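Local coordinates for PpBBE-like 1 D396N (Physcomitrella patens subsp. patens, PDB 6EO5), which probably oxidises cellobiose as a flavin-dependent berberine bridge enzyme homologue that carries a bi-covalently attached FAD cofactor, at residues F239-P250 and I364-S372. Numbering follows the deposited sequence.
Sequences FKSFQSWGLNVP and IYNLYGSQS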
ATOM      1  N   PHE A 239       5.666 -15.804 -18.088  1.00 56.89           N
ATOM      2  CA  PHE A 239       5.227 -15.943 -16.702  1.00 54.97           C
ATOM      3  C   PHE A 239       5.834 -17.179 -16.051  1.00 55.64           C
ATOM      4  O   PHE A 239       6.284 -17.117 -14.899  1.00 56.40           O
ATOM      5  CB  PHE A 239       3.697 -15.989 -16.590  1.00 50.65           C
ATOM      6  CG  PHE A 239       3.235 -15.910 -15.169  1.00 49.99           C
ATOM      7  CD1 PHE A 239       3.211 -14.688 -14.510  1.00 50.88           C
ATOM      8  CD2 PHE A 239       2.931 -17.055 -14.453  1.00 53.57           C
ATOM      9  CE1 PHE A 239       2.848 -14.598 -13.187  1.00 48.63           C
ATOM     10  CE2 PHE A 239       2.558 -16.975 -13.114  1.00 53.22           C
ATOM     11  CZ  PHE A 239       2.519 -15.737 -12.483  1.00 51.73           C
ATOM     12  N   LYS A 240       5.858 -18.313 -16.766  1.00 56.02           N
ATOM     13  CA  LYS A 240       6.473 -19.517 -16.213  1.00 56.47           C
ATOM     14  C   LYS A 240       7.939 -19.279 -15.874  1.00 55.96           C
ATOM     15  O   LYS A 240       8.419 -19.705 -14.817  1.00 55.84           O
ATOM     16  CB  LYS A 240       6.334 -20.681 -17.190  1.00 53.94           C
ATOM     17  CG  LYS A 240       6.763 -22.024 -16.630  1.00 51.37           C
ATOM     18  CD  LYS A 240       6.314 -23.142 -17.566  1.00 60.00           C
ATOM     19  CE  LYS A 240       6.916 -24.486 -17.182  1.00 57.15           C
ATOM     20  NZ  LYS A 240       6.927 -24.587 -15.704  1.00 69.97           N
ATOM     21  N   SER A 241       8.661 -18.579 -16.751  1.00 58.40           N
ATOM     22  CA  SER A 241      10.064 -18.292 -16.481  1.00 56.26           C
ATOM     23  C   SER A 241      10.225 -17.374 -15.278  1.00 56.40           C
ATOM     24  O   SER A 241      11.174 -17.528 -14.499  1.00 57.01           O
ATOM     25  CB  SER A 241      10.718 -17.677 -17.705  1.00 54.93           C
ATOM     26  OG  SER A 241      12.063 -17.398 -17.403  1.00 55.80           O
ATOM     27  N   PHE A 242       9.311 -16.412 -15.117  1.00 55.65           N
ATOM     28  CA  PHE A 242       9.310 -15.566 -13.924  1.00 53.60           C
ATOM     29  C   PHE A 242       9.156 -16.399 -12.654  1.00 55.90           C
ATOM     30  O   PHE A 242       9.909 -16.217 -11.688  1.00 54.28           O
ATOM     31  CB  PHE A 242       8.202 -14.515 -14.041  1.00 52.78           C
ATOM     32  CG  PHE A 242       7.848 -13.839 -12.740  1.00 51.87           C
ATOM     33  CD1 PHE A 242       8.755 -12.989 -12.103  1.00 52.07           C
ATOM     34  CD2 PHE A 242       6.587 -14.029 -12.168  1.00 51.82           C
ATOM     35  CE1 PHE A 242       8.424 -12.353 -10.908  1.00 48.42           C
ATOM     36  CE2 PHE A 242       6.239 -13.402 -10.974  1.00 50.61           C
ATOM     37  CZ  PHE A 242       7.168 -12.557 -10.339  1.00 50.74           C
ATOM     38  N   GLN A 243       8.191 -17.334 -12.647  1.00 58.76           N
ATOM     39  CA  GLN A 243       7.968 -18.201 -11.487  1.00 54.65           C
ATOM     40  C   GLN A 243       9.198 -19.041 -11.160  1.00 58.61           C
ATOM     41  O   GLN A 243       9.604 -19.139  -9.997  1.00 58.32           O
ATOM     42  CB  GLN A 243       6.782 -19.123 -11.734  1.00 55.22           C
ATOM     43  CG  GLN A 243       5.447 -18.525 -11.404  1.00 59.31           C
ATOM     44  CD  GLN A 243       4.376 -19.586 -11.225  1.00 60.42           C
ATOM     45  OE1 GLN A 243       3.346 -19.339 -10.603  1.00 62.41           O
ATOM     46  NE2 GLN A 243       4.613 -20.776 -11.782  1.00 61.40           N
ATOM     47  N   SER A 244       9.776 -19.699 -12.170  1.00 57.22           N
ATOM     48  CA  SER A 244      10.958 -20.522 -11.933  1.00 56.11           C
ATOM     49  C   SER A 244      12.097 -19.686 -11.385  1.00 54.66           C
ATOM     50  O   SER A 244      12.721 -20.051 -10.386  1.00 59.63           O
ATOM     51  CB  SER A 244      11.387 -21.209 -13.222  1.00 57.22           C
ATOM     52  OG  SER A 244      10.287 -21.858 -13.813  1.00 68.57           O
ATOM     53  N   TRP A 245      12.370 -18.550 -12.033  1.00 54.95           N
ATOM     54  CA  TRP A 245      13.429 -17.650 -11.593  1.00 55.43           C
ATOM     55  C   TRP A 245      13.158 -17.107 -10.192  1.00 59.46           C
ATOM     56  O   TRP A 245      14.081 -17.008  -9.364  1.00 55.22           O
ATOM     57  CB  TRP A 245      13.563 -16.505 -12.599  1.00 54.68           C
ATOM     58  CG  TRP A 245      14.454 -15.358 -12.156  1.00 57.36           C
ATOM     59  CD1 TRP A 245      15.812 -15.325 -12.185  1.00 55.82           C
ATOM     60  CD2 TRP A 245      14.033 -14.074 -11.649  1.00 57.88           C
ATOM     61  NE1 TRP A 245      16.268 -14.116 -11.722  1.00 56.12           N
ATOM     62  CE2 TRP A 245      15.199 -13.329 -11.387  1.00 54.54           C
ATOM     63  CE3 TRP A 245      12.786 -13.488 -11.393  1.00 53.76           C
ATOM     64  CZ2 TRP A 245      15.158 -12.024 -10.886  1.00 52.62           C
ATOM     65  CZ3 TRP A 245      12.751 -12.191 -10.887  1.00 53.41           C
ATOM     66  CH2 TRP A 245      13.927 -11.478 -10.639  1.00 53.83           C
ATOM     67  N   GLY A 246      11.891 -16.746  -9.916  1.00 56.32           N
ATOM     68  CA  GLY A 246      11.551 -16.085  -8.664  1.00 53.98           C
ATOM     69  C   GLY A 246      11.839 -16.920  -7.435  1.00 56.41           C
ATOM     70  O   GLY A 246      12.166 -16.374  -6.375  1.00 55.23           O
ATOM     71  N   LEU A 247      11.741 -18.247  -7.561  1.00 53.36           N
ATOM     72  CA  LEU A 247      12.017 -19.146  -6.444  1.00 53.96           C
ATOM     73  C   LEU A 247      13.423 -18.984  -5.873  1.00 59.31           C
ATOM     74  O   LEU A 247      13.652 -19.391  -4.729  1.00 59.55           O
ATOM     75  CB  LEU A 247      11.810 -20.596  -6.878  1.00 53.08           C
ATOM     76  CG  LEU A 247      10.332 -20.993  -6.967  1.00 59.74           C
ATOM     77  CD1 LEU A 247      10.093 -22.217  -7.840  1.00 55.85           C
ATOM     78  CD2 LEU A 247       9.787 -21.213  -5.563  1.00 57.35           C
ATOM     79  N   ASN A 248      14.374 -18.399  -6.623  1.00 57.56           N
ATOM     80  CA  ASN A 248      15.775 -18.402  -6.204  1.00 58.05           C
ATOM     81  C   ASN A 248      16.420 -17.019  -6.226  1.00 61.21           C
ATOM     82  O   ASN A 248      17.651 -16.922  -6.262  1.00 62.50           O
ATOM     83  CB  ASN A 248      16.588 -19.361  -7.077  1.00 55.62           C
ATOM     84  CG  ASN A 248      16.141 -20.796  -6.926  1.00 59.32           C
ATOM     85  OD1 ASN A 248      15.583 -21.384  -7.853  1.00 57.35           O
ATOM     86  ND2 ASN A 248      16.365 -21.364  -5.746  1.00 62.83           N
ATOM     87  N   VAL A 249      15.630 -15.954  -6.190  1.00 57.96           N
ATOM     88  CA  VAL A 249      16.162 -14.602  -6.293  1.00 54.02           C
ATOM     89  C   VAL A 249      16.745 -14.178  -4.950  1.00 58.04           C
ATOM     90  O   VAL A 249      16.043 -14.247  -3.930  1.00 59.78           O
ATOM     91  CB  VAL A 249      15.073 -13.628  -6.758  1.00 55.05           C
ATOM     92  CG1 VAL A 249      15.616 -12.216  -6.803  1.00 52.63           C
ATOM     93  CG2 VAL A 249      14.517 -14.068  -8.123  1.00 54.71           C
ATOM     94  N   PRO A 250      18.006 -13.745  -4.900  1.00 55.55           N
ATOM     95  CA  PRO A 250      18.585 -13.299  -3.628  1.00 53.84           C
ATOM     96  C   PRO A 250      17.996 -11.968  -3.206  1.00 54.22           C
ATOM     97  O   PRO A 250      17.464 -11.209  -4.019  1.00 54.16           O
ATOM     98  CB  PRO A 250      20.085 -13.173  -3.930  1.00 48.09           C
ATOM     99  CG  PRO A 250      20.149 -13.003  -5.443  1.00 49.89           C
ATOM    100  CD  PRO A 250      18.987 -13.758  -6.003  1.00 55.23           C
ATOM    101  N   ILE A 364      -0.227  -7.316 -11.785  1.00 53.17           N
ATOM    102  CA  ILE A 364       1.128  -7.067 -11.298  1.00 49.31           C
ATOM    103  C   ILE A 364       1.434  -8.065 -10.185  1.00 54.07           C
ATOM    104  O   ILE A 364       0.616  -8.258  -9.281  1.00 53.00           O
ATOM    105  CB  ILE A 364       1.282  -5.618 -10.791  1.00 50.90           C
ATOM    106  CG1 ILE A 364       0.955  -4.621 -11.897  1.00 51.73           C
ATOM    107  CG2 ILE A 364       2.683  -5.345 -10.199  1.00 43.71           C
ATOM    108  CD1 ILE A 364       1.034  -3.194 -11.431  1.00 45.76           C
ATOM    109  N   TYR A 365       2.628  -8.669 -10.230  1.00 56.86           N
ATOM    110  CA  TYR A 365       3.005  -9.770  -9.341  1.00 50.76           C
ATOM    111  C   TYR A 365       4.242  -9.355  -8.557  1.00 53.30           C
ATOM    112  O   TYR A 365       5.349  -9.359  -9.105  1.00 58.16           O
ATOM    113  CB  TYR A 365       3.275 -11.047 -10.139  1.00 48.12           C
ATOM    114  CG  TYR A 365       2.162 -11.456 -11.090  1.00 53.81           C
ATOM    115  CD1 TYR A 365       1.937 -10.762 -12.275  1.00 54.32           C
ATOM    116  CD2 TYR A 365       1.351 -12.554 -10.819  1.00 54.26           C
ATOM    117  CE1 TYR A 365       0.923 -11.142 -13.152  1.00 53.04           C
ATOM    118  CE2 TYR A 365       0.339 -12.942 -11.695  1.00 53.01           C
ATOM    119  CZ  TYR A 365       0.130 -12.230 -12.859  1.00 53.23           C
ATOM    120  OH  TYR A 365      -0.865 -12.606 -13.742  1.00 53.82           O
ATOM    121  N   ASN A 366       4.069  -8.995  -7.284  1.00 54.73           N
ATOM    122  CA  ASN A 366       5.192  -8.592  -6.437  1.00 52.15           C
ATOM    123  C   ASN A 366       5.858  -9.825  -5.848  1.00 54.68           C
ATOM    124  O   ASN A 366       5.192 -10.641  -5.209  1.00 54.97           O
ATOM    125  CB  ASN A 366       4.728  -7.681  -5.308  1.00 52.09           C
ATOM    126  CG  ASN A 366       4.246  -6.354  -5.801  1.00 51.96           C
ATOM    127  OD1 ASN A 366       4.549  -5.955  -6.922  1.00 53.23           O
ATOM    128  ND2 ASN A 366       3.492  -5.647  -4.961  1.00 53.03           N
ATOM    129  N   LEU A 367       7.170  -9.950  -6.029  1.00 53.64           N
ATOM    130  CA  LEU A 367       7.870 -11.144  -5.580  1.00 53.64           C
ATOM    131  C   LEU A 367       8.167 -11.055  -4.085  1.00 54.43           C
ATOM    132  O   LEU A 367       8.693 -10.043  -3.611  1.00 52.51           O
ATOM    133  CB  LEU A 367       9.161 -11.323  -6.374  1.00 54.19           C
ATOM    134  CG  LEU A 367      10.001 -12.528  -5.965  1.00 54.00           C
ATOM    135  CD1 LEU A 367       9.336 -13.794  -6.480  1.00 50.73           C
ATOM    136  CD2 LEU A 367      11.434 -12.394  -6.476  1.00 49.77           C
ATOM    137  N   TYR A 368       7.805 -12.113  -3.341  1.00 53.27           N
ATOM    138  CA  TYR A 368       8.151 -12.235  -1.932  1.00 51.22           C
ATOM    139  C   TYR A 368       9.273 -13.285  -1.851  1.00 55.65           C
ATOM    140  O   TYR A 368      10.432 -12.975  -2.156  1.00 59.95           O
ATOM    141  CB  TYR A 368       6.942 -12.588  -1.070  1.00 53.92           C
ATOM    142  CG  TYR A 368       5.944 -11.463  -0.834  1.00 54.83           C
ATOM    143  CD1 TYR A 368       5.300 -10.831  -1.900  1.00 51.92           C
ATOM    144  CD2 TYR A 368       5.630 -11.050   0.457  1.00 52.95           C
ATOM    145  CE1 TYR A 368       4.385  -9.808  -1.686  1.00 50.12           C
ATOM    146  CE2 TYR A 368       4.718 -10.027   0.680  1.00 49.96           C
ATOM    147  CZ  TYR A 368       4.099  -9.415  -0.395  1.00 51.15           C
ATOM    148  OH  TYR A 368       3.178  -8.413  -0.178  1.00 50.63           O
ATOM    149  N   GLY A 369       8.961 -14.508  -1.423  1.00 51.93           N
ATOM    150  CA  GLY A 369       9.918 -15.596  -1.499  1.00 52.06           C
ATOM    151  C   GLY A 369      10.692 -15.819  -0.211  1.00 54.18           C
ATOM    152  O   GLY A 369      10.808 -14.949   0.652  1.00 53.09           O
ATOM    153  N   SER A 370      11.272 -17.020  -0.118  1.00 52.99           N
ATOM    154  CA  SER A 370      11.934 -17.453   1.107  1.00 52.83           C
ATOM    155  C   SER A 370      13.203 -16.654   1.415  1.00 57.90           C
ATOM    156  O   SER A 370      13.565 -16.523   2.592  1.00 61.91           O
ATOM    157  CB  SER A 370      12.252 -18.942   1.011  1.00 51.07           C
ATOM    158  OG  SER A 370      13.142 -19.178  -0.065  1.00 61.97           O
ATOM    159  N   GLN A 371      13.895 -16.118   0.399  1.00 52.39           N
ATOM    160  CA  GLN A 371      15.076 -15.281   0.639  1.00 52.54           C
ATOM    161  C   GLN A 371      14.722 -13.872   1.107  1.00 55.21           C
ATOM    162  O   GLN A 371      15.610 -13.153   1.587  1.00 56.65           O
ATOM    163  CB  GLN A 371      15.963 -15.141  -0.617  1.00 46.45           C
ATOM    164  CG  GLN A 371      16.301 -16.412  -1.388  1.00 46.89           C
ATOM    165  CD  GLN A 371      15.107 -16.953  -2.183  1.00 55.52           C
ATOM    166  OE1 GLN A 371      14.061 -16.303  -2.268  1.00 56.47           O
ATOM    167  NE2 GLN A 371      15.257 -18.137  -2.752  1.00 50.58           N
ATOM    168  N   SER A 372      13.468 -13.452   0.979  1.00 52.45           N
ATOM    169  CA  SER A 372      13.113 -12.074   1.284  1.00 52.39           C
ATOM    170  C   SER A 372      13.081 -11.846   2.785  1.00 55.83           C
ATOM    171  O   SER A 372      12.751 -12.741   3.569  1.00 58.28           O
ATOM    172  CB  SER A 372      11.748 -11.713   0.693  1.00 56.42           C
ATOM    173  OG  SER A 372      10.693 -12.342   1.421  1.00 56.23           O
TER
HETATM  174  O   HOH W   1      11.960 -16.709  -3.636  1.00 55.50           O
HETATM  175  O   HOH W   2      12.548 -20.888  -2.302  1.00 61.72           O
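Helix 239-246 lies over strand 364-367 with its axis 10.8 Å away and nearly parallel, inclined at 13°, and beyond them the CA atoms of L247 and G369, and of P250 and Q371, are nearest neighbours across the two segments. Toward the start of both segments, F239 brings CE1 over one face of the Y365 ring, offset toward its rim, with CZ close beside CE2; F239 CE1 comes within 3.4 Å of Y365 CE2, and the planes are inclined at 56°, an oblique aromatic pair. F242 rests its CE2 and CZ on the CB and backbone of Y365, while M351 of helix 345-355 touches both F239 and Y365. Two residues further along the strand, L367 splits its branches: CD1 lies against G246 CA and O, CD2 meets CB and CG2 of V249 at 3.9 Å each. V249 CG2 in turn sits over the centre of the W245 ring.

Polar contacts take over at Q371. Bent at chi2 (73°), its chain curls so that NE2 donates to L247 O at 2.8 Å, the acceptor lying close to the plane of the amide. A water donates to both Q371 OE1 and G246 O, and another joins L247 O to S370 OG. A leucine in place of Q371 would probably leave L247 O without its amide donor and break the water link to G246 O. The contact thus joins a helix to the seven-stranded antiparallel sheet it covers, with an apolar, largely aromatic layer between them and a partly hydrated amide bridge that ties the beta turn from G246 to V249 to the turn from G369 to S372.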